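Local coordinates for protein CcbJ (Streptomyces caelestis, PDB 4HGZ) that probably transfers a methyl group from S-adenosyl-L-methionine to a nitrogen atom of its substrate, as an N-methyltransferase, at residues Glu91-Glu94 against Pro95-Asp98; Lys200-Pro203 against Leu204-Thr207. All coordinates share one frame; numbering follows the deposited sequence.

Interaction 1 (Glu91-Glu94 against Pro95-Asp98); sequences ESSE and PMLD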
ATOM      1  N   GLU C  91      26.922  27.680 -13.910  1.00 48.19           N
ATOM      2  CA  GLU C  91      25.490  27.547 -14.173  1.00 48.58           C
ATOM      3  C   GLU C  91      25.201  27.669 -15.673  1.00 56.09           C
ATOM      4  O   GLU C  91      25.672  28.606 -16.317  1.00 49.69           O
ATOM      5  CB  GLU C  91      24.712  28.631 -13.434  1.00 45.90           C
ATOM      6  CG  GLU C  91      23.220  28.579 -13.695  1.00 46.24           C
ATOM      7  CD  GLU C  91      22.651  27.212 -13.385  1.00 71.56           C
ATOM      8  OE1 GLU C  91      21.858  26.685 -14.206  1.00 62.18           O
ATOM      9  OE2 GLU C  91      23.018  26.663 -12.323  1.00 62.19           O
ATOM     10  N   SER C  92      24.415  26.737 -16.216  1.00 48.91           N
ATOM     11  CA  SER C  92      24.095  26.718 -17.644  1.00 46.30           C
ATOM     12  C   SER C  92      22.920  27.609 -18.017  1.00 48.61           C
ATOM     13  O   SER C  92      22.806  28.042 -19.160  1.00 49.02           O
ATOM     14  CB  SER C  92      23.828  25.291 -18.136  1.00 45.00           C
ATOM     15  OG  SER C  92      22.783  24.678 -17.406  1.00 55.19           O
ATOM     16  N   SER C  93      22.043  27.870 -17.056  1.00 55.28           N
ATOM     17  CA  SER C  93      20.879  28.717 -17.296  1.00 53.18           C
ATOM     18  C   SER C  93      21.254  30.191 -17.276  1.00 53.74           C
ATOM     19  O   SER C  93      21.645  30.730 -16.240  1.00 59.42           O
ATOM     20  CB  SER C  93      19.799  28.450 -16.252  1.00 50.11           C
ATOM     21  OG  SER C  93      18.808  29.457 -16.308  1.00 70.34           O
ATOM     22  N   GLU C  94      21.123  30.850 -18.419  1.00 58.69           N
ATOM     23  CA  GLU C  94      21.509  32.248 -18.519  1.00 61.48           C
ATOM     24  C   GLU C  94      20.656  33.152 -17.631  1.00 63.02           C
ATOM     25  O   GLU C  94      21.187  33.989 -16.906  1.00 68.52           O
ATOM     26  CB  GLU C  94      21.464  32.715 -19.973  1.00 60.38           C
ATOM     27  CG  GLU C  94      22.232  34.002 -20.215  1.00 81.05           C
ATOM     28  CD  GLU C  94      22.494  34.250 -21.684  1.00108.27           C
ATOM     29  OE1 GLU C  94      22.096  33.398 -22.512  1.00 98.15           O
ATOM     30  OE2 GLU C  94      23.101  35.293 -22.007  1.00114.30           O
ATOM     31  N   PRO C  95      19.324  32.995 -17.694  1.00 67.88           N
ATOM     32  CA  PRO C  95      18.430  33.786 -16.848  1.00 66.01           C
ATOM     33  C   PRO C  95      18.780  33.661 -15.363  1.00 65.86           C
ATOM     34  O   PRO C  95      18.768  34.657 -14.637  1.00 70.05           O
ATOM     35  CB  PRO C  95      17.042  33.191 -17.130  1.00 69.81           C
ATOM     36  CG  PRO C  95      17.273  31.955 -17.971  1.00 66.44           C
ATOM     37  CD  PRO C  95      18.586  32.146 -18.645  1.00 72.98           C
ATOM     38  N   MET C  96      19.094  32.451 -14.915  1.00 51.34           N
ATOM     39  CA  MET C  96      19.528  32.244 -13.542  1.00 50.24           C
ATOM     40  C   MET C  96      20.881  32.890 -13.241  1.00 57.94           C
ATOM     41  O   MET C  96      21.039  33.551 -12.220  1.00 62.83           O
ATOM     42  CB  MET C  96      19.574  30.755 -13.205  1.00 46.67           C
ATOM     43  CG  MET C  96      18.256  30.200 -12.700  1.00 52.46           C
ATOM     44  SD  MET C  96      18.393  28.475 -12.221  1.00 78.94           S
ATOM     45  CE  MET C  96      16.784  28.209 -11.475  1.00 94.17           C
ATOM     46  N   LEU C  97      21.860  32.696 -14.117  1.00 62.89           N
ATOM     47  CA  LEU C  97      23.165  33.297 -13.892  1.00 60.80           C
ATOM     48  C   LEU C  97      23.065  34.819 -13.884  1.00 67.11           C
ATOM     49  O   LEU C  97      23.710  35.493 -13.080  1.00 65.46           O
ATOM     50  CB  LEU C  97      24.165  32.843 -14.945  1.00 60.34           C
ATOM     51  CG  LEU C  97      25.606  33.206 -14.611  1.00 58.18           C
ATOM     52  CD1 LEU C  97      26.063  32.395 -13.429  1.00 45.99           C
ATOM     53  CD2 LEU C  97      26.503  32.959 -15.797  1.00 66.03           C
ATOM     54  N   ASP C  98      22.256  35.365 -14.784  1.00 67.52           N
ATOM     55  CA  ASP C  98      22.062  36.800 -14.814  1.00 71.64           C
ATOM     56  C   ASP C  98      21.624  37.281 -13.434  1.00 71.66           C
ATOM     57  O   ASP C  98      22.142  38.271 -12.919  1.00 72.44           O
ATOM     58  CB  ASP C  98      21.053  37.197 -15.896  1.00 73.58           C
ATOM     59  CG  ASP C  98      21.673  37.228 -17.291  1.00 84.30           C
ATOM     60  OD1 ASP C  98      22.919  37.227 -17.385  1.00 87.40           O
ATOM     61  OD2 ASP C  98      20.921  37.261 -18.292  1.00 72.19           O
TER

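Interaction 2 (Lys200-Pro203 against Leu204-Thr207); sequences KHDP and LAQT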
ATOM      1  N   LYS C 200       7.014  10.774 -13.674  1.00 37.93           N
ATOM      2  CA  LYS C 200       7.162   9.463 -14.320  1.00 41.47           C
ATOM      3  C   LYS C 200       8.467   8.847 -13.864  1.00 36.21           C
ATOM      4  O   LYS C 200       9.522   9.458 -13.983  1.00 42.44           O
ATOM      5  CB  LYS C 200       7.153   9.578 -15.840  1.00 32.24           C
ATOM      6  CG  LYS C 200       5.807   9.940 -16.423  1.00 46.75           C
ATOM      7  CD  LYS C 200       5.923  10.292 -17.898  1.00 60.83           C
ATOM      8  CE  LYS C 200       6.366   9.109 -18.726  1.00 56.64           C
ATOM      9  NZ  LYS C 200       6.354   9.438 -20.171  1.00 75.23           N
ATOM     10  N   HIS C 201       8.391   7.648 -13.306  1.00 39.53           N
ATOM     11  CA  HIS C 201       9.571   7.006 -12.765  1.00 37.11           C
ATOM     12  C   HIS C 201       9.803   5.706 -13.486  1.00 40.58           C
ATOM     13  O   HIS C 201       8.893   4.898 -13.624  1.00 50.05           O
ATOM     14  CB  HIS C 201       9.406   6.759 -11.266  1.00 33.31           C
ATOM     15  CG  HIS C 201      10.533   5.993 -10.644  1.00 35.44           C
ATOM     16  ND1 HIS C 201      10.328   4.938  -9.780  1.00 41.53           N
ATOM     17  CD2 HIS C 201      11.877   6.125 -10.761  1.00 44.63           C
ATOM     18  CE1 HIS C 201      11.495   4.457  -9.390  1.00 35.03           C
ATOM     19  NE2 HIS C 201      12.452   5.154  -9.976  1.00 37.73           N
ATOM     20  N   ASP C 202      11.027   5.516 -13.961  1.00 43.24           N
ATOM     21  CA  ASP C 202      11.420   4.258 -14.559  1.00 42.39           C
ATOM     22  C   ASP C 202      12.561   3.685 -13.737  1.00 43.38           C
ATOM     23  O   ASP C 202      13.705   4.122 -13.849  1.00 47.24           O
ATOM     24  CB  ASP C 202      11.831   4.458 -16.018  1.00 37.92           C
ATOM     25  CG  ASP C 202      12.392   3.196 -16.649  1.00 63.00           C
ATOM     26  OD1 ASP C 202      12.881   2.308 -15.915  1.00 60.31           O
ATOM     27  OD2 ASP C 202      12.349   3.103 -17.890  1.00 66.63           O
ATOM     28  N   PRO C 203      12.244   2.695 -12.902  1.00 45.64           N
ATOM     29  CA  PRO C 203      13.177   2.135 -11.943  1.00 42.77           C
ATOM     30  C   PRO C 203      14.282   1.329 -12.628  1.00 41.62           C
ATOM     31  O   PRO C 203      15.310   1.042 -12.014  1.00 47.82           O
ATOM     32  CB  PRO C 203      12.283   1.218 -11.102  1.00 39.30           C
ATOM     33  CG  PRO C 203      11.264   0.729 -12.067  1.00 37.70           C
ATOM     34  CD  PRO C 203      10.996   1.915 -12.979  1.00 43.67           C
ATOM     35  N   LEU C 204      14.074   0.963 -13.886  1.00 45.71           N
ATOM     36  CA  LEU C 204      15.109   0.246 -14.643  1.00 46.66           C
ATOM     37  C   LEU C 204      16.174   1.213 -15.168  1.00 42.73           C
ATOM     38  O   LEU C 204      17.353   1.041 -14.896  1.00 49.27           O
ATOM     39  CB  LEU C 204      14.492  -0.562 -15.785  1.00 47.22           C
ATOM     40  CG  LEU C 204      15.448  -1.508 -16.501  1.00 59.01           C
ATOM     41  CD1 LEU C 204      16.369  -2.174 -15.500  1.00 41.97           C
ATOM     42  CD2 LEU C 204      14.688  -2.549 -17.295  1.00 53.99           C
ATOM     43  N   ALA C 205      15.754   2.248 -15.890  1.00 44.52           N
ATOM     44  CA  ALA C 205      16.690   3.280 -16.346  1.00 40.65           C
ATOM     45  C   ALA C 205      17.119   4.197 -15.207  1.00 43.31           C
ATOM     46  O   ALA C 205      18.051   4.976 -15.362  1.00 49.67           O
ATOM     47  CB  ALA C 205      16.072   4.098 -17.447  1.00 35.44           C
ATOM     48  N   GLN C 206      16.418   4.107 -14.079  1.00 40.58           N
ATOM     49  CA  GLN C 206      16.652   4.970 -12.928  1.00 36.07           C
ATOM     50  C   GLN C 206      16.479   6.450 -13.253  1.00 35.55           C
ATOM     51  O   GLN C 206      17.275   7.297 -12.851  1.00 39.27           O
ATOM     52  CB  GLN C 206      18.020   4.678 -12.316  1.00 29.96           C
ATOM     53  CG  GLN C 206      18.140   3.218 -11.906  1.00 30.59           C
ATOM     54  CD  GLN C 206      19.509   2.861 -11.363  1.00 32.15           C
ATOM     55  OE1 GLN C 206      19.845   1.684 -11.253  1.00 46.71           O
ATOM     56  NE2 GLN C 206      20.311   3.872 -11.025  1.00 34.26           N
ATOM     57  N   THR C 207      15.413   6.758 -13.971  1.00 33.01           N
ATOM     58  CA  THR C 207      15.121   8.138 -14.305  1.00 36.01           C
ATOM     59  C   THR C 207      13.869   8.631 -13.623  1.00 37.54           C
ATOM     60  O   THR C 207      12.963   7.852 -13.313  1.00 39.46           O
ATOM     61  CB  THR C 207      14.895   8.311 -15.814  1.00 40.10           C
ATOM     62  OG1 THR C 207      13.895   7.380 -16.253  1.00 45.79           O
ATOM     63  CG2 THR C 207      16.177   8.058 -16.566  1.00 24.23           C
TER

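Interaction 1 (Glu91-Glu94 against Pro95-Asp98)
Ser93 is the N-cap of helix 94-106, reaching forward to Met96. Its hydroxyl lies anti to the backbone N (chi1 167°), which places OG beside its own carbonyl carbon. There OG accepts a weak bond from Met96 N at 3.3 Å and also rests against Pro95 CG at 3.4 Å. Two regular backbone bonds complete the turn, Leu97 N to Ser93 O at 2.9 Å and Asp98 N to Glu94 O at 2.7 Å. Glu94 CG lies 4.0 Å from Asp98 OD2; the planes of the two carboxylates lie 62° apart, and their like charges do not touch.

Before the cap, the Glu91 chain leaves the backbone extended and then bends at chi2 (55°), curling its carboxylate back so that OE1 takes Ser93 N at 3.1 Å on the anti side. OE2 accepts from Gly72 N. Glu91 is one of the residues that bind S-adenosyl-L-homocysteine in this protein, although none is bound in this chain. Such an acid at the end of the second strand, bonded to what is consistent with a glycine-rich loop, is characteristic of Rossmann-type methyltransferases. Glu91 CB meets Leu97 CD1 at 4.0 Å. The turn thus links the end of strand 87-91 to helix 94-106, while Leu97 packs on Pro115 and Leu117 of the adjacent parallel strand 113-117.

Interaction 2 (Lys200-Pro203 against Leu204-Thr207)
Asp202 and Thr207 close the turn between strands 193-202 and 207-216 as an antiparallel hydrogen-bonded pair. Among the backbone bonds, Asp202 N gives to Thr207 O at 3.1 Å, nearly straight at 167°, and Thr207 N returns a bond to Asp202 O, also at 3.1 Å. The same Asp202 O takes a second, weak and bent bond from Gln206 N at 2.7 Å.

With Gln206 and Thr207 both set against Asp202, the hairpin has a G1 beta bulge, and Gln206 takes the positive phi (59°) of its first position.

Side-chain bonding to the backbone falls to the Asp202 carboxylate. With CG anti to the backbone N (chi1 174°), OD1 swings over the turn and accepts Ala205 N at 2.9 Å from well above the carboxylate plane, plus a weak bond from Leu204 N. This one oxygen therefore ties two successive N-H groups of the turn to the end of the strand.

Nonpolar and weaker contacts fill the remainder. Ala205 CB sits 3.9 Å from Asp202 CG, and Thr207 OG1 lies alongside Asp202 CB. The His201 ring presents CD2 at its edge to Thr207 O, 3.3 Å away, while Pro203 N lies over one face toward the rim. Gln206 CG rests on Pro203 O.

Partners beyond the hairpin form a last group. His201 ND1 and NE2 are bound to Ala179 O and Tyr230 OH, and Gln206 NE2 bonds Tyr230 O and Glu235. Pro203 and Leu204 pack on Ala174 and Phe259 of a second subunit, and Lys200 forms a salt bridge with Glu188 of a third.

In the fold
Both contacts are local turns at the end of a strand, but they belong to different sheets, with centres 28 Å apart and nearest atoms about 18 Å apart. Interaction 1 joins a strand of the mixed sheet to a helix within the methyltransferase domain and lies mostly at the surface; interaction 2 joins two neighbouring strands of the four-stranded antiparallel sheet and is partly buried. A serine hydroxyl takes one weak N-H bond at the helix start, whereas an aspartate oxygen takes two, one of them weak, in the hairpin. Interaction 1 includes a cofactor-site residue and meets no other subunit, whereas 200-207 lies away from the annotated sites and touches two neighbouring subunits.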